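Long-range contact in phosphoserine phosphatase (Thermococcus onnurineus, PDB 4AP9), which probably hydrolyses L-phosphoserine to L-serine and phosphate with the help of magnesium, the last step of serine biosynthesis: residues Glu83-Lys94 / Leu189-Lys200. Residues are numbered along the deposited sequence; the frame is centred on the assembly and turned at random.
Sequences EARELVETLREK and LKELVDFIKNLK
In the Rossmann-like core of this haloacid dehalogenase-superfamily fold, the helical segments 83-93 and 189-197 pack side by side against one face of the central sheet, nearly parallel (19°), their axes 9.4 Å apart at closest approach. L87 is the knob that joins them, seated in a hole formed by L189, L192, V193 and I196. With its CG anti to the backbone N (chi1 174°), it sends CD2 to L192 CD2 at 3.6 Å and CD1 to I196 CG1 at 3.8 Å, while its CB rests near V193 CG2. Beneath this layer L87 and L91 reach I14 of strand 11-15, and L192 reaches I173 and V175 of strand 171-175, so the hydrophobic seam continues into the sheet. One turn on, I196 CG2 fits between T90 CG2, 3.7 Å away, and L91 CD2. T90 can offer its methyl because OG1 turns back, beside its own backbone N, to donate to E86 O; that oxygen also takes T90 N, from the opposite face of its carbonyl plane. On the more exposed side, the extended E86 side chain crosses those of V193 and K197 at about a right angle, its CD against V193 CG1. K197 NZ closes a salt bridge of 3.0 Å to E86 OE2, which it meets from above the carboxylate plane, and has a longer link to D194 OD1. At the C-terminal ends K94 bends at chi2 (-52°), passing CG and CE close to I196 O and bringing NZ to backbone oxygens of 189-200. Without this ammonium arm, as with an alanine in its place, L199 O would probably lose its donor and a gap would open beside I196 and L199. K94 NZ lies in the carbonyl plane of L199 O at 2.9 Å and makes a second, weak bond to K197 O at 3.3 Å.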
ATOM      1  N   GLU A  83      42.262  -5.965  -3.506  1.00 21.37           N
ATOM      2  CA  GLU A  83      41.340  -4.875  -3.815  1.00 19.97           C
ATOM      3  C   GLU A  83      39.891  -5.228  -3.458  1.00 20.38           C
ATOM      4  O   GLU A  83      39.185  -4.408  -2.873  1.00 20.88           O
ATOM      5  CB  GLU A  83      41.452  -4.493  -5.293  1.00 22.58           C
ATOM      6  CG  GLU A  83      42.841  -3.981  -5.725  1.00 29.51           C
ATOM      7  CD  GLU A  83      43.925  -5.080  -5.816  1.00 34.37           C
ATOM      8  OE1 GLU A  83      43.592  -6.288  -5.868  1.00 27.82           O
ATOM      9  OE2 GLU A  83      45.132  -4.726  -5.854  1.00 41.16           O
ATOM     10  N   ALA A  84      39.447  -6.435  -3.810  1.00 17.70           N
ATOM     11  CA  ALA A  84      38.078  -6.848  -3.498  1.00 19.15           C
ATOM     12  C   ALA A  84      37.900  -6.862  -1.991  1.00 20.41           C
ATOM     13  O   ALA A  84      36.871  -6.444  -1.458  1.00 19.02           O
ATOM     14  CB  ALA A  84      37.759  -8.224  -4.094  1.00 18.74           C
ATOM     15  N   ARG A  85      38.917  -7.329  -1.287  1.00 18.95           N
ATOM     16  CA  ARG A  85      38.812  -7.377   0.159  1.00 20.78           C
ATOM     17  C   ARG A  85      38.792  -5.959   0.746  1.00 20.54           C
ATOM     18  O   ARG A  85      38.072  -5.680   1.709  1.00 20.08           O
ATOM     19  CB  ARG A  85      39.930  -8.224   0.768  1.00 19.96           C
ATOM     20  CG  ARG A  85      39.746  -8.440   2.255  1.00 24.76           C
ATOM     21  CD  ARG A  85      40.789  -9.374   2.823  1.00 28.84           C
ATOM     22  NE  ARG A  85      40.727 -10.708   2.231  1.00 29.94           N
ATOM     23  CZ  ARG A  85      39.918 -11.673   2.656  1.00 28.39           C
ATOM     24  NH1 ARG A  85      39.081 -11.447   3.664  1.00 27.17           N
ATOM     25  NH2 ARG A  85      39.939 -12.863   2.068  1.00 28.68           N
ATOM     26  N   GLU A  86      39.567  -5.059   0.155  1.00 18.77           N
ATOM     27  CA  GLU A  86      39.604  -3.688   0.643  1.00 19.51           C
ATOM     28  C   GLU A  86      38.248  -3.015   0.425  1.00 20.46           C
ATOM     29  O   GLU A  86      37.769  -2.275   1.290  1.00 20.02           O
ATOM     30  CB  GLU A  86      40.720  -2.894  -0.043  1.00 22.01           C
ATOM     31  CG  GLU A  86      40.877  -1.478   0.509  1.00 21.44           C
ATOM     32  CD  GLU A  86      42.049  -0.733  -0.103  1.00 29.34           C
ATOM     33  OE1 GLU A  86      42.640  -1.235  -1.089  1.00 26.38           O
ATOM     34  OE2 GLU A  86      42.373   0.360   0.408  1.00 32.87           O
ATOM     35  N   LEU A  87      37.623  -3.272  -0.721  1.00 17.90           N
ATOM     36  CA  LEU A  87      36.306  -2.688  -0.972  1.00 19.83           C
ATOM     37  C   LEU A  87      35.367  -3.047   0.170  1.00 19.64           C
ATOM     38  O   LEU A  87      34.766  -2.175   0.800  1.00 17.06           O
ATOM     39  CB  LEU A  87      35.706  -3.165  -2.297  1.00 18.56           C
ATOM     40  CG  LEU A  87      34.255  -2.713  -2.564  1.00 16.63           C
ATOM     41  CD1 LEU A  87      34.145  -1.213  -2.519  1.00 17.84           C
ATOM     42  CD2 LEU A  87      33.727  -3.229  -3.906  1.00 15.69           C
ATOM     43  N   VAL A  88      35.255  -4.340   0.444  1.00 16.82           N
ATOM     44  CA  VAL A  88      34.305  -4.811   1.440  1.00 16.80           C
ATOM     45  C   VAL A  88      34.630  -4.311   2.838  1.00 17.39           C
ATOM     46  O   VAL A  88      33.742  -3.904   3.581  1.00 17.71           O
ATOM     47  CB  VAL A  88      34.206  -6.349   1.427  1.00 18.02           C
ATOM     48  CG1 VAL A  88      33.413  -6.851   2.629  1.00 19.13           C
ATOM     49  CG2 VAL A  88      33.575  -6.819   0.113  1.00 19.49           C
ATOM     50  N   GLU A  89      35.904  -4.321   3.205  1.00 18.22           N
ATOM     51  CA  GLU A  89      36.281  -3.830   4.533  1.00 20.10           C
ATOM     52  C   GLU A  89      36.028  -2.320   4.694  1.00 21.77           C
ATOM     53  O   GLU A  89      35.629  -1.855   5.772  1.00 20.65           O
ATOM     54  CB  GLU A  89      37.735  -4.186   4.852  1.00 21.71           C
ATOM     55  CG  GLU A  89      37.952  -5.680   5.011  1.00 25.49           C
ATOM     56  CD  GLU A  89      39.397  -6.056   5.279  1.00 31.40           C
ATOM     57  OE1 GLU A  89      40.288  -5.182   5.183  1.00 26.56           O
ATOM     58  OE2 GLU A  89      39.636  -7.242   5.581  1.00 29.96           O
ATOM     59  N   THR A  90      36.255  -1.566   3.622  1.00 18.23           N
ATOM     60  CA  THR A  90      36.046  -0.127   3.643  1.00 19.11           C
ATOM     61  C   THR A  90      34.559   0.220   3.716  1.00 20.46           C
ATOM     62  O   THR A  90      34.150   1.097   4.482  1.00 19.89           O
ATOM     63  CB  THR A  90      36.676   0.544   2.424  1.00 19.63           C
ATOM     64  OG1 THR A  90      38.068   0.204   2.370  1.00 21.33           O
ATOM     65  CG2 THR A  90      36.531   2.075   2.525  1.00 21.65           C
ATOM     66  N   LEU A  91      33.753  -0.473   2.917  1.00 17.35           N
ATOM     67  CA  LEU A  91      32.304  -0.362   3.033  1.00 17.81           C
ATOM     68  C   LEU A  91      31.826  -0.514   4.479  1.00 20.54           C
ATOM     69  O   LEU A  91      31.008   0.277   4.953  1.00 22.39           O
ATOM     70  CB  LEU A  91      31.621  -1.391   2.140  1.00 17.27           C
ATOM     71  CG  LEU A  91      31.621  -1.010   0.664  1.00 16.13           C
ATOM     72  CD1 LEU A  91      31.348  -2.236  -0.212  1.00 15.56           C
ATOM     73  CD2 LEU A  91      30.601   0.081   0.400  1.00 16.86           C
ATOM     74  N   ARG A  92      32.320  -1.527   5.182  1.00 19.14           N
ATOM     75  CA  ARG A  92      31.962  -1.670   6.596  1.00 22.75           C
ATOM     76  C   ARG A  92      32.404  -0.480   7.441  1.00 24.49           C
ATOM     77  O   ARG A  92      31.643  -0.006   8.281  1.00 23.85           O
ATOM     78  CB  ARG A  92      32.540  -2.940   7.193  1.00 23.07           C
ATOM     79  CG  ARG A  92      31.853  -4.192   6.750  1.00 22.77           C
ATOM     80  CD  ARG A  92      32.144  -5.296   7.742  1.00 24.13           C
ATOM     81  NE  ARG A  92      31.736  -6.587   7.217  1.00 21.89           N
ATOM     82  CZ  ARG A  92      32.554  -7.413   6.576  1.00 23.89           C
ATOM     83  NH1 ARG A  92      33.823  -7.079   6.388  1.00 27.80           N
ATOM     84  NH2 ARG A  92      32.108  -8.576   6.129  1.00 22.89           N
ATOM     85  N   GLU A  93      33.634  -0.012   7.236  1.00 24.83           N
ATOM     86  CA  GLU A  93      34.120   1.167   7.950  1.00 25.45           C
ATOM     87  C   GLU A  93      33.187   2.349   7.717  1.00 28.25           C
ATOM     88  O   GLU A  93      32.937   3.153   8.623  1.00 28.32           O
ATOM     89  CB  GLU A  93      35.526   1.553   7.489  1.00 27.34           C
ATOM     90  CG  GLU A  93      36.610   0.539   7.789  1.00 32.40           C
ATOM     91  CD  GLU A  93      37.969   1.000   7.298  1.00 37.00           C
ATOM     92  OE1 GLU A  93      38.240   2.222   7.358  1.00 40.49           O
ATOM     93  OE2 GLU A  93      38.764   0.144   6.851  1.00 37.76           O
ATOM     94  N   LYS A  94      32.684   2.454   6.493  1.00 23.31           N
ATOM     95  CA  LYS A  94      31.839   3.573   6.104  1.00 26.55           C
ATOM     96  C   LYS A  94      30.391   3.376   6.557  1.00 23.27           C
ATOM     97  O   LYS A  94      29.522   4.190   6.254  1.00 24.86           O
ATOM     98  CB  LYS A  94      31.906   3.803   4.594  1.00 24.05           C
ATOM     99  CG  LYS A  94      33.303   4.098   4.059  1.00 24.70           C
ATOM    100  CD  LYS A  94      33.966   5.228   4.829  1.00 24.86           C
ATOM    101  CE  LYS A  94      35.301   5.623   4.198  1.00 23.32           C
ATOM    102  NZ  LYS A  94      35.892   6.819   4.857  1.00 24.20           N
ATOM    103  N   LEU A 189      37.689  -1.634 -10.494  1.00 19.92           N
ATOM    104  CA  LEU A 189      37.504  -1.861  -9.066  1.00 19.49           C
ATOM    105  C   LEU A 189      38.338  -0.892  -8.240  1.00 20.43           C
ATOM    106  O   LEU A 189      37.933  -0.481  -7.157  1.00 20.64           O
ATOM    107  CB  LEU A 189      37.851  -3.304  -8.713  1.00 18.06           C
ATOM    108  CG  LEU A 189      37.702  -3.765  -7.266  1.00 18.77           C
ATOM    109  CD1 LEU A 189      36.278  -3.587  -6.797  1.00 18.09           C
ATOM    110  CD2 LEU A 189      38.112  -5.228  -7.152  1.00 18.99           C
ATOM    111  N   LYS A 190      39.510  -0.529  -8.757  1.00 21.00           N
ATOM    112  CA  LYS A 190      40.390   0.392  -8.054  1.00 23.31           C
ATOM    113  C   LYS A 190      39.695   1.735  -7.853  1.00 20.44           C
ATOM    114  O   LYS A 190      39.683   2.288  -6.755  1.00 20.99           O
ATOM    115  CB  LYS A 190      41.698   0.577  -8.832  1.00 26.85           C
ATOM    116  CG  LYS A 190      42.621   1.636  -8.255  1.00 31.38           C
ATOM    117  CD  LYS A 190      43.163   1.214  -6.895  1.00 39.33           C
ATOM    118  CE  LYS A 190      43.852   2.376  -6.178  1.00 43.66           C
ATOM    119  NZ  LYS A 190      45.175   2.764  -6.762  1.00 51.97           N
ATOM    120  N   GLU A 191      39.106   2.251  -8.925  1.00 21.65           N
ATOM    121  CA  GLU A 191      38.370   3.502  -8.859  1.00 21.42           C
ATOM    122  C   GLU A 191      37.204   3.386  -7.873  1.00 23.17           C
ATOM    123  O   GLU A 191      36.900   4.334  -7.141  1.00 21.20           O
ATOM    124  CB  GLU A 191      37.866   3.860 -10.258  1.00 24.05           C
ATOM    125  CG  GLU A 191      37.432   5.302 -10.440  1.00 26.10           C
ATOM    126  CD  GLU A 191      37.343   5.684 -11.909  1.00 24.75           C
ATOM    127  OE1 GLU A 191      38.383   5.627 -12.596  1.00 32.55           O
ATOM    128  OE2 GLU A 191      36.239   6.037 -12.377  1.00 31.25           O
ATOM    129  N   LEU A 192      36.556   2.222  -7.844  1.00 20.07           N
ATOM    130  CA  LEU A 192      35.423   2.020  -6.942  1.00 18.98           C
ATOM    131  C   LEU A 192      35.887   2.065  -5.495  1.00 17.72           C
ATOM    132  O   LEU A 192      35.250   2.697  -4.655  1.00 20.06           O
ATOM    133  CB  LEU A 192      34.714   0.692  -7.223  1.00 19.16           C
ATOM    134  CG  LEU A 192      33.485   0.388  -6.364  1.00 18.50           C
ATOM    135  CD1 LEU A 192      32.399   1.440  -6.567  1.00 18.84           C
ATOM    136  CD2 LEU A 192      32.943  -1.006  -6.670  1.00 17.92           C
ATOM    137  N   VAL A 193      36.994   1.392  -5.204  1.00 18.96           N
ATOM    138  CA  VAL A 193      37.569   1.428  -3.866  1.00 19.08           C
ATOM    139  C   VAL A 193      37.871   2.879  -3.461  1.00 19.90           C
ATOM    140  O   VAL A 193      37.553   3.307  -2.356  1.00 22.10           O
ATOM    141  CB  VAL A 193      38.848   0.578  -3.791  1.00 20.94           C
ATOM    142  CG1 VAL A 193      39.551   0.793  -2.480  1.00 23.34           C
ATOM    143  CG2 VAL A 193      38.500  -0.900  -3.971  1.00 20.33           C
ATOM    144  N   ASP A 194      38.472   3.629  -4.377  1.00 20.46           N
ATOM    145  CA  ASP A 194      38.815   5.025  -4.113  1.00 22.52           C
ATOM    146  C   ASP A 194      37.581   5.860  -3.822  1.00 24.52           C
ATOM    147  O   ASP A 194      37.595   6.720  -2.943  1.00 23.05           O
ATOM    148  CB  ASP A 194      39.583   5.623  -5.287  1.00 25.36           C
ATOM    149  CG  ASP A 194      41.013   5.134  -5.348  1.00 30.00           C
ATOM    150  OD1 ASP A 194      41.504   4.605  -4.324  1.00 33.82           O
ATOM    151  OD2 ASP A 194      41.642   5.274  -6.419  1.00 34.34           O
ATOM    152  N   PHE A 195      36.512   5.599  -4.564  1.00 21.08           N
ATOM    153  CA  PHE A 195      35.257   6.287  -4.333  1.00 22.74           C
ATOM    154  C   PHE A 195      34.712   5.997  -2.934  1.00 22.36           C
ATOM    155  O   PHE A 195      34.341   6.900  -2.189  1.00 23.20           O
ATOM    156  CB  PHE A 195      34.229   5.902  -5.400  1.00 20.91           C
ATOM    157  CG  PHE A 195      32.909   6.599  -5.235  1.00 22.67           C
ATOM    158  CD1 PHE A 195      32.685   7.835  -5.818  1.00 23.70           C
ATOM    159  CD2 PHE A 195      31.899   6.028  -4.479  1.00 23.71           C
ATOM    160  CE1 PHE A 195      31.475   8.479  -5.653  1.00 25.36           C
ATOM    161  CE2 PHE A 195      30.685   6.671  -4.314  1.00 22.42           C
ATOM    162  CZ  PHE A 195      30.475   7.890  -4.904  1.00 23.08           C
ATOM    163  N   ILE A 196      34.655   4.726  -2.569  1.00 19.82           N
ATOM    164  CA  ILE A 196      34.142   4.371  -1.261  1.00 20.33           C
ATOM    165  C   ILE A 196      35.031   4.931  -0.154  1.00 20.68           C
ATOM    166  O   ILE A 196      34.539   5.321   0.904  1.00 20.52           O
ATOM    167  CB  ILE A 196      33.986   2.849  -1.112  1.00 20.99           C
ATOM    168  CG1 ILE A 196      32.981   2.333  -2.138  1.00 19.78           C
ATOM    169  CG2 ILE A 196      33.544   2.494   0.297  1.00 20.49           C
ATOM    170  CD1 ILE A 196      31.634   3.027  -2.085  1.00 19.13           C
ATOM    171  N   LYS A 197      36.335   4.995  -0.407  1.00 19.96           N
ATOM    172  CA  LYS A 197      37.261   5.512   0.598  1.00 19.50           C
ATOM    173  C   LYS A 197      36.998   6.997   0.853  1.00 23.55           C
ATOM    174  O   LYS A 197      37.267   7.506   1.940  1.00 24.86           O
ATOM    175  CB  LYS A 197      38.722   5.276   0.187  1.00 22.44           C
ATOM    176  CG  LYS A 197      39.288   3.946   0.666  1.00 22.57           C
ATOM    177  CD  LYS A 197      40.799   3.851   0.454  1.00 31.56           C
ATOM    178  CE  LYS A 197      41.158   3.510  -0.981  1.00 32.51           C
ATOM    179  NZ  LYS A 197      42.550   2.936  -1.067  1.00 41.51           N
ATOM    180  N   ASN A 198      36.451   7.675  -0.152  1.00 23.35           N
ATOM    181  CA  ASN A 198      36.087   9.089  -0.026  1.00 25.86           C
ATOM    182  C   ASN A 198      34.803   9.361   0.757  1.00 28.34           C
ATOM    183  O   ASN A 198      34.470  10.520   0.997  1.00 30.44           O
ATOM    184  CB  ASN A 198      35.940   9.719  -1.404  1.00 25.85           C
ATOM    185  CG  ASN A 198      37.187  10.428  -1.859  1.00 32.94           C
ATOM    186  OD1 ASN A 198      38.075  10.733  -1.057  1.00 35.89           O
ATOM    187  ND2 ASN A 198      37.257  10.717  -3.155  1.00 33.70           N
ATOM    188  N   LEU A 199      34.069   8.318   1.139  1.00 24.34           N
ATOM    189  CA  LEU A 199      32.804   8.526   1.842  1.00 28.17           C
ATOM    190  C   LEU A 199      32.946   9.032   3.285  1.00 30.83           C
ATOM    191  O   LEU A 199      33.896   8.694   4.002  1.00 29.89           O
ATOM    192  CB  LEU A 199      31.930   7.267   1.810  1.00 26.44           C
ATOM    193  CG  LEU A 199      31.453   6.775   0.443  1.00 25.47           C
ATOM    194  CD1 LEU A 199      30.664   5.487   0.621  1.00 23.89           C
ATOM    195  CD2 LEU A 199      30.611   7.822  -0.270  1.00 25.71           C
ATOM    196  N   LYS A 200      31.962   9.839   3.678  1.00 29.77           N
ATOM    197  CA  LYS A 200      31.826  10.429   5.011  1.00 32.11           C
ATOM    198  C   LYS A 200      32.842  11.531   5.271  1.00 36.63           C
ATOM    199  O   LYS A 200      33.102  12.354   4.390  1.00 34.32           O
ATOM    200  CB  LYS A 200      31.863   9.362   6.100  1.00 36.23           C
ATOM    201  CG  LYS A 200      30.498   8.760   6.393  1.00 35.80           C
ATOM    202  CD  LYS A 200      30.635   7.613   7.368  1.00 37.40           C
ATOM    203  CE  LYS A 200      31.824   7.849   8.279  1.00 40.33           C
ATOM    204  NZ  LYS A 200      32.152   6.613   9.041  1.00 44.32           N
TER